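PDB 6BB7: purine nucleoside phosphorylase from Schistosoma mansoni, which catalyses the phosphate-dependent cleavage of purine nucleosides such as inosine and guanosine, probably yielding the free base and ribose 1-phosphate. Local coordinates for residues I115-G120 with A239-A244; G192-N197 with C216-M221. All coordinates share one frame; numbering follows the deposited sequence.

How the interactions relate
Both contacts are buried parallel strand pairings of the same mixed sheet. They meet where strand 112-121 runs antiparallel to strand 218-220, Gly120 N probably bonding Val219 O at 2.9 Å, while Ile243 CD1 from strand 236-246 packs on Val218 CG1. Interaction 1 lies deeper, its centre about 9 Å from the centre of the chain, and pairs two long strands with one polar side-chain bond between them. Interaction 2, about 13 Å out, uses a short strand, adds a carboxylate at one end and glycine close against a tyrosine hydroxyl at the other, and reaches the neighbouring subunits. 3-Methylpyridin-2-ol touches both, over Gly120 and Ala244 in one and beside Gly220 and Met221 in the other.

Interaction 1 (I115-G120 with A239-A244); sequences ITNLAG and AVSLIA. With D4V (3-methylpyridin-2-ol), chain F.
Ile115-Gly120 and Ala239-Ala244 run parallel, their axes 4.5 Å apart at closest and turned by 36°, with five backbone hydrogen bonds from Val240 N to Ile115 O at one end to Ala244 N to Ala119 O at the other. The straightest of them, Leu242 N to Asn117 O, spans 2.9 Å at 176°. On the face that carries Asn117, Ala119 and Ser241, the hydroxyl Ser241 OG donates to Asn117 OD1 over 2.7 Å, arriving in the plane of the amide on a lone pair. Asn117 CG stands between its own backbone N and carbonyl carbon (chi1 63°), which swings the amide across to the serine; Asn117 ND2 is bonded in turn to Thr223 OG1. Ala119 CB sits 4.0 Å from Ser241 OG, and Tyr194 packs against both Asn117 and Ser241. On the face of Thr116, Leu118 and Leu242, the two leucines lie side by side and point the same way, Leu118 CD2 meeting Leu242 CD2 at 3.8 Å, with helix 259-283 packed against them through Val262 and Arg269. At the Gly120 and Ala244 end of the pairing, 3-methylpyridin-2-ol lies with its C4 3.4 Å from Gly120 CA and its C2 3.9 Å from Ala244 CB. With both ends of its amide bonded, Asn117 is fixed in rotation, and Gly120 and Ala244 form part of the wall of the ligand pocket.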
loop_
_atom_site.group_PDB
_atom_site.type_symbol
_atom_site.label_atom_id
_atom_site.label_comp_id
_atom_site.label_asym_id
_atom_site.label_seq_id
_atom_site.Cartn_x
_atom_site.Cartn_y
_atom_site.Cartn_z
ATOM N N ILE A 115 15.435 -16.707 11.283
ATOM C CA ILE A 115 15.579 -15.733 10.191
ATOM C C ILE A 115 16.495 -14.590 10.613
ATOM O O ILE A 115 16.360 -14.053 11.719
ATOM C CB ILE A 115 14.220 -15.150 9.757
ATOM C CG1 ILE A 115 13.190 -16.232 9.478
ATOM C CG2 ILE A 115 14.405 -14.284 8.494
ATOM C CD1 ILE A 115 11.755 -15.663 9.261
ATOM N N THR A 116 17.404 -14.188 9.715
ATOM C CA THR A 116 18.227 -12.990 9.913
ATOM C C THR A 116 18.060 -12.038 8.728
ATOM O O THR A 116 17.759 -12.460 7.600
ATOM C CB THR A 116 19.738 -13.301 10.146
ATOM O OG1 THR A 116 20.308 -13.932 8.989
ATOM C CG2 THR A 116 19.925 -14.195 11.382
ATOM N N ASN A 117 18.276 -10.742 8.996
ATOM C CA ASN A 117 18.226 -9.699 7.983
ATOM C C ASN A 117 19.126 -8.541 8.388
ATOM O O ASN A 117 19.580 -8.458 9.525
ATOM C CB ASN A 117 16.780 -9.195 7.747
ATOM C CG ASN A 117 16.163 -8.533 8.993
ATOM O OD1 ASN A 117 16.659 -7.542 9.518
ATOM N ND2 ASN A 117 15.011 -9.049 9.420
ATOM N N LEU A 118 19.392 -7.648 7.426
ATOM C CA LEU A 118 19.979 -6.339 7.690
ATOM C C LEU A 118 18.869 -5.289 7.692
ATOM O O LEU A 118 17.892 -5.389 6.936
ATOM C CB LEU A 118 21.047 -5.993 6.646
ATOM C CG LEU A 118 22.342 -6.811 6.854
ATOM C CD1 LEU A 118 22.834 -7.415 5.564
ATOM C CD2 LEU A 118 23.402 -5.920 7.489
ATOM N N ALA A 119 19.008 -4.275 8.548
ATOM C CA ALA A 119 17.965 -3.269 8.715
ATOM C C ALA A 119 18.548 -1.932 9.160
ATOM O O ALA A 119 19.704 -1.845 9.606
ATOM C CB ALA A 119 16.928 -3.737 9.740
ATOM N N GLY A 120 17.727 -0.884 9.032
ATOM C CA GLY A 120 18.062 0.445 9.555
ATOM C C GLY A 120 17.544 0.679 10.970
ATOM O O GLY A 120 16.436 0.268 11.318
ATOM N N ALA A 239 13.358 -14.134 14.773
ATOM C CA ALA A 239 13.860 -13.210 13.752
ATOM C C ALA A 239 14.790 -12.183 14.385
ATOM O O ALA A 239 14.417 -11.531 15.365
ATOM C CB ALA A 239 12.685 -12.486 13.076
ATOM N N VAL A 240 15.979 -12.014 13.806
ATOM C CA VAL A 240 17.007 -11.118 14.343
ATOM C C VAL A 240 17.464 -10.170 13.230
ATOM O O VAL A 240 17.831 -10.619 12.131
ATOM C CB VAL A 240 18.199 -11.912 14.907
ATOM C CG1 VAL A 240 19.252 -10.965 15.485
ATOM C CG2 VAL A 240 17.723 -12.904 15.974
ATOM N N SER A 241 17.443 -8.858 13.504
ATOM C CA SER A 241 18.000 -7.854 12.590
ATOM C C SER A 241 19.415 -7.442 13.019
ATOM O O SER A 241 19.670 -7.211 14.208
ATOM C CB SER A 241 17.128 -6.597 12.538
ATOM O OG SER A 241 15.852 -6.822 11.966
ATOM N N LEU A 242 20.325 -7.347 12.049
ATOM C CA LEU A 242 21.625 -6.701 12.214
ATOM C C LEU A 242 21.509 -5.252 11.733
ATOM O O LEU A 242 21.133 -4.990 10.585
ATOM C CB LEU A 242 22.714 -7.445 11.433
ATOM C CG LEU A 242 24.089 -6.774 11.299
ATOM C CD1 LEU A 242 24.720 -6.536 12.651
ATOM C CD2 LEU A 242 25.002 -7.647 10.428
ATOM N N ILE A 243 21.846 -4.311 12.608
ATOM C CA ILE A 243 21.640 -2.889 12.346
ATOM C C ILE A 243 22.803 -2.327 11.530
ATOM O O ILE A 243 23.959 -2.372 11.961
ATOM C CB ILE A 243 21.467 -2.126 13.673
ATOM C CG1 ILE A 243 20.254 -2.648 14.455
ATOM C CG2 ILE A 243 21.359 -0.611 13.432
ATOM C CD1 ILE A 243 18.934 -2.608 13.668
ATOM N N ALA A 244 22.482 -1.742 10.361
ATOM C CA ALA A 244 23.535 -1.211 9.497
ATOM C C ALA A 244 23.903 0.233 9.831
ATOM O O ALA A 244 25.035 0.650 9.580
ATOM C CB ALA A 244 23.133 -1.319 8.025
HETATM C C4 D4V F . 18.786 0.958 6.262
HETATM C C5 D4V F . 17.613 -0.905 5.223
HETATM C C3 D4V F . 19.993 0.194 6.289
HETATM C C2 D4V F . 20.009 -1.147 5.780
HETATM C C1 D4V F . 18.865 -1.703 5.241
HETATM O O D4V F . 16.454 -1.427 4.724
HETATM C C D4V F . 18.868 -3.118 4.696
HETATM N N D4V F . 17.585 0.381 5.726
#

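Interaction 2 (G192-N197 with C216-M221). With D4V (3-methylpyridin-2-ol), chain F.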
loop_
_atom_site.group_PDB
_atom_site.type_symbol
_atom_site.label_atom_id
_atom_site.label_comp_id
_atom_site.label_asym_id
_atom_site.label_seq_id
_atom_site.Cartn_x
_atom_site.Cartn_y
_atom_site.Cartn_z
ATOM N N GLY A 192 12.963 -5.170 19.868
ATOM C CA GLY A 192 12.257 -4.071 19.225
ATOM C C GLY A 192 11.212 -4.468 18.196
ATOM O O GLY A 192 11.068 -5.634 17.816
ATOM N N VAL A 193 10.474 -3.444 17.761
ATOM C CA VAL A 193 9.411 -3.546 16.751
ATOM C C VAL A 193 9.969 -3.219 15.362
ATOM O O VAL A 193 10.595 -2.164 15.164
ATOM C CB VAL A 193 8.274 -2.578 17.103
ATOM C CG1 VAL A 193 7.230 -2.553 15.989
ATOM C CG2 VAL A 193 7.646 -2.942 18.459
ATOM N N TYR A 194 9.697 -4.107 14.391
ATOM C CA TYR A 194 10.204 -4.025 13.015
ATOM C C TYR A 194 9.135 -3.471 12.078
ATOM O O TYR A 194 8.044 -4.051 11.967
ATOM C CB TYR A 194 10.613 -5.418 12.552
ATOM C CG TYR A 194 11.176 -5.567 11.151
ATOM C CD1 TYR A 194 12.559 -5.617 10.937
ATOM C CD2 TYR A 194 10.340 -5.719 10.029
ATOM C CE1 TYR A 194 13.094 -5.791 9.663
ATOM C CE2 TYR A 194 10.861 -5.898 8.753
ATOM C CZ TYR A 194 12.235 -5.926 8.563
ATOM O OH TYR A 194 12.799 -6.128 7.334
ATOM N N ALA A 195 9.451 -2.367 11.390
ATOM C CA ALA A 195 8.612 -1.838 10.307
ATOM C C ALA A 195 9.036 -2.425 8.961
ATOM O O ALA A 195 10.222 -2.382 8.598
ATOM C CB ALA A 195 8.706 -0.315 10.237
ATOM N N PHE A 196 8.054 -2.946 8.208
ATOM C CA PHE A 196 8.273 -3.474 6.858
ATOM C C PHE A 196 8.048 -2.353 5.830
ATOM O O PHE A 196 6.912 -1.897 5.628
ATOM C CB PHE A 196 7.333 -4.663 6.629
ATOM C CG PHE A 196 7.462 -5.362 5.260
ATOM C CD1 PHE A 196 8.605 -5.272 4.456
ATOM C CD2 PHE A 196 6.381 -6.121 4.793
ATOM C CE1 PHE A 196 8.666 -5.908 3.218
ATOM C CE2 PHE A 196 6.448 -6.756 3.561
ATOM C CZ PHE A 196 7.575 -6.652 2.765
ATOM N N ASN A 197 9.150 -1.874 5.231
ATOM C CA ASN A 197 9.180 -0.990 4.054
ATOM C C ASN A 197 9.310 -1.877 2.814
ATOM O O ASN A 197 10.315 -2.561 2.636
ATOM C CB ASN A 197 10.388 -0.038 4.141
ATOM C CG ASN A 197 10.725 0.658 2.820
ATOM O OD1 ASN A 197 9.838 0.946 2.005
ATOM N ND2 ASN A 197 12.027 0.939 2.606
ATOM N N CYS A 216 8.221 2.669 15.859
ATOM C CA CYS A 216 9.074 1.687 15.201
ATOM C C CYS A 216 10.496 1.792 15.742
ATOM O O CYS A 216 11.022 2.888 15.936
ATOM C CB CYS A 216 9.085 1.890 13.679
ATOM S SG CYS A 216 7.431 1.855 12.921
ATOM N N ASP A 217 11.119 0.639 15.992
ATOM C CA ASP A 217 12.507 0.606 16.435
ATOM C C ASP A 217 13.511 0.354 15.308
ATOM O O ASP A 217 14.637 0.865 15.388
ATOM C CB ASP A 217 12.682 -0.471 17.509
ATOM C CG ASP A 217 11.837 -0.172 18.759
ATOM O OD1 ASP A 217 12.043 0.914 19.345
ATOM O OD2 ASP A 217 10.983 -1.003 19.132
ATOM N N VAL A 218 13.135 -0.435 14.288
ATOM C CA VAL A 218 13.994 -0.784 13.157
ATOM C C VAL A 218 13.102 -0.830 11.921
ATOM O O VAL A 218 11.889 -1.002 12.023
ATOM C CB VAL A 218 14.735 -2.138 13.348
ATOM C CG1 VAL A 218 15.454 -2.178 14.677
ATOM C CG2 VAL A 218 13.788 -3.298 13.296
ATOM N N VAL A 219 13.711 -0.684 10.744
ATOM C CA VAL A 219 12.988 -0.733 9.466
ATOM C C VAL A 219 13.789 -1.561 8.452
ATOM O O VAL A 219 15.006 -1.419 8.335
ATOM C CB VAL A 219 12.673 0.696 8.937
ATOM C CG1 VAL A 219 13.924 1.528 8.747
ATOM C CG2 VAL A 219 11.887 0.655 7.636
ATOM N N GLY A 220 13.098 -2.428 7.706
ATOM C CA GLY A 220 13.747 -3.163 6.628
ATOM C C GLY A 220 12.758 -3.639 5.580
ATOM O O GLY A 220 11.548 -3.391 5.687
ATOM N N MET A 221 13.286 -4.390 4.595
ATOM C CA MET A 221 12.573 -4.726 3.358
ATOM C C MET A 221 12.253 -6.214 3.219
ATOM O O MET A 221 11.969 -6.674 2.107
ATOM C CB MET A 221 13.360 -4.260 2.123
ATOM C CG MET A 221 13.781 -2.819 2.099
ATOM S SD MET A 221 14.885 -2.498 0.678
ATOM C CE MET A 221 15.525 -0.904 1.171
HETATM C C4 D4V F . 18.786 0.958 6.262
HETATM C C5 D4V F . 17.613 -0.905 5.223
HETATM C C3 D4V F . 19.993 0.194 6.289
HETATM C C2 D4V F . 20.009 -1.147 5.780
HETATM C C1 D4V F . 18.865 -1.703 5.241
HETATM O O D4V F . 16.454 -1.427 4.724
HETATM C C D4V F . 18.868 -3.118 4.696
HETATM N N D4V F . 17.585 0.381 5.726
#
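Gly192-Asn197 and Cys216-Met221 pair in parallel; the axes of strands 192-196 and 218-220 come within 4.6 Å and are turned by 30°, and the backbone bonds include Ala195 N to Val218 O, almost straight at 179°. Val193 is gripped at both its polar backbone atoms: its N donates to Asp217 OD2 over 2.8 Å on the anti lone pair, while its O accepts from both Asp217 N and Val218 N. Asp217 OD1 accepts a hydrogen bond from Asn123 ND2, so both carboxylate oxygens are engaged. On the face of Tyr194, Val218 CG2 comes obliquely to the ring, 3.5 Å from Tyr194 CD1, the two side chains crossing at about a right angle. With CG anti to the backbone N (chi1 -180°), the tyrosine ring reaches along the strands to Gly220, where Tyr194 OH lies 3.2 Å from Gly220 CA and bonds Ser222 N. On the same face as Tyr194, the Phe196 ring turns its edge to Gly220 O, in plane, and packs on Leu145 of a second subunit. These strands and helix 205-213 between them make a beta-alpha-beta unit of the phosphorylase superfamily fold. On the other face, Ala195 CB lies 4.2 Å from Val219 CG2. Past the strand ends, Asn197 N still donates to Gly220 O, and the side chains of Asn197 and Met221 lie side by side, pointing the same way; Asn197 ND2 is bonded to Thr201 O, and Met221, extended beyond CG, brings its CE within 3.7 Å of O of 3-methylpyridin-2-ol.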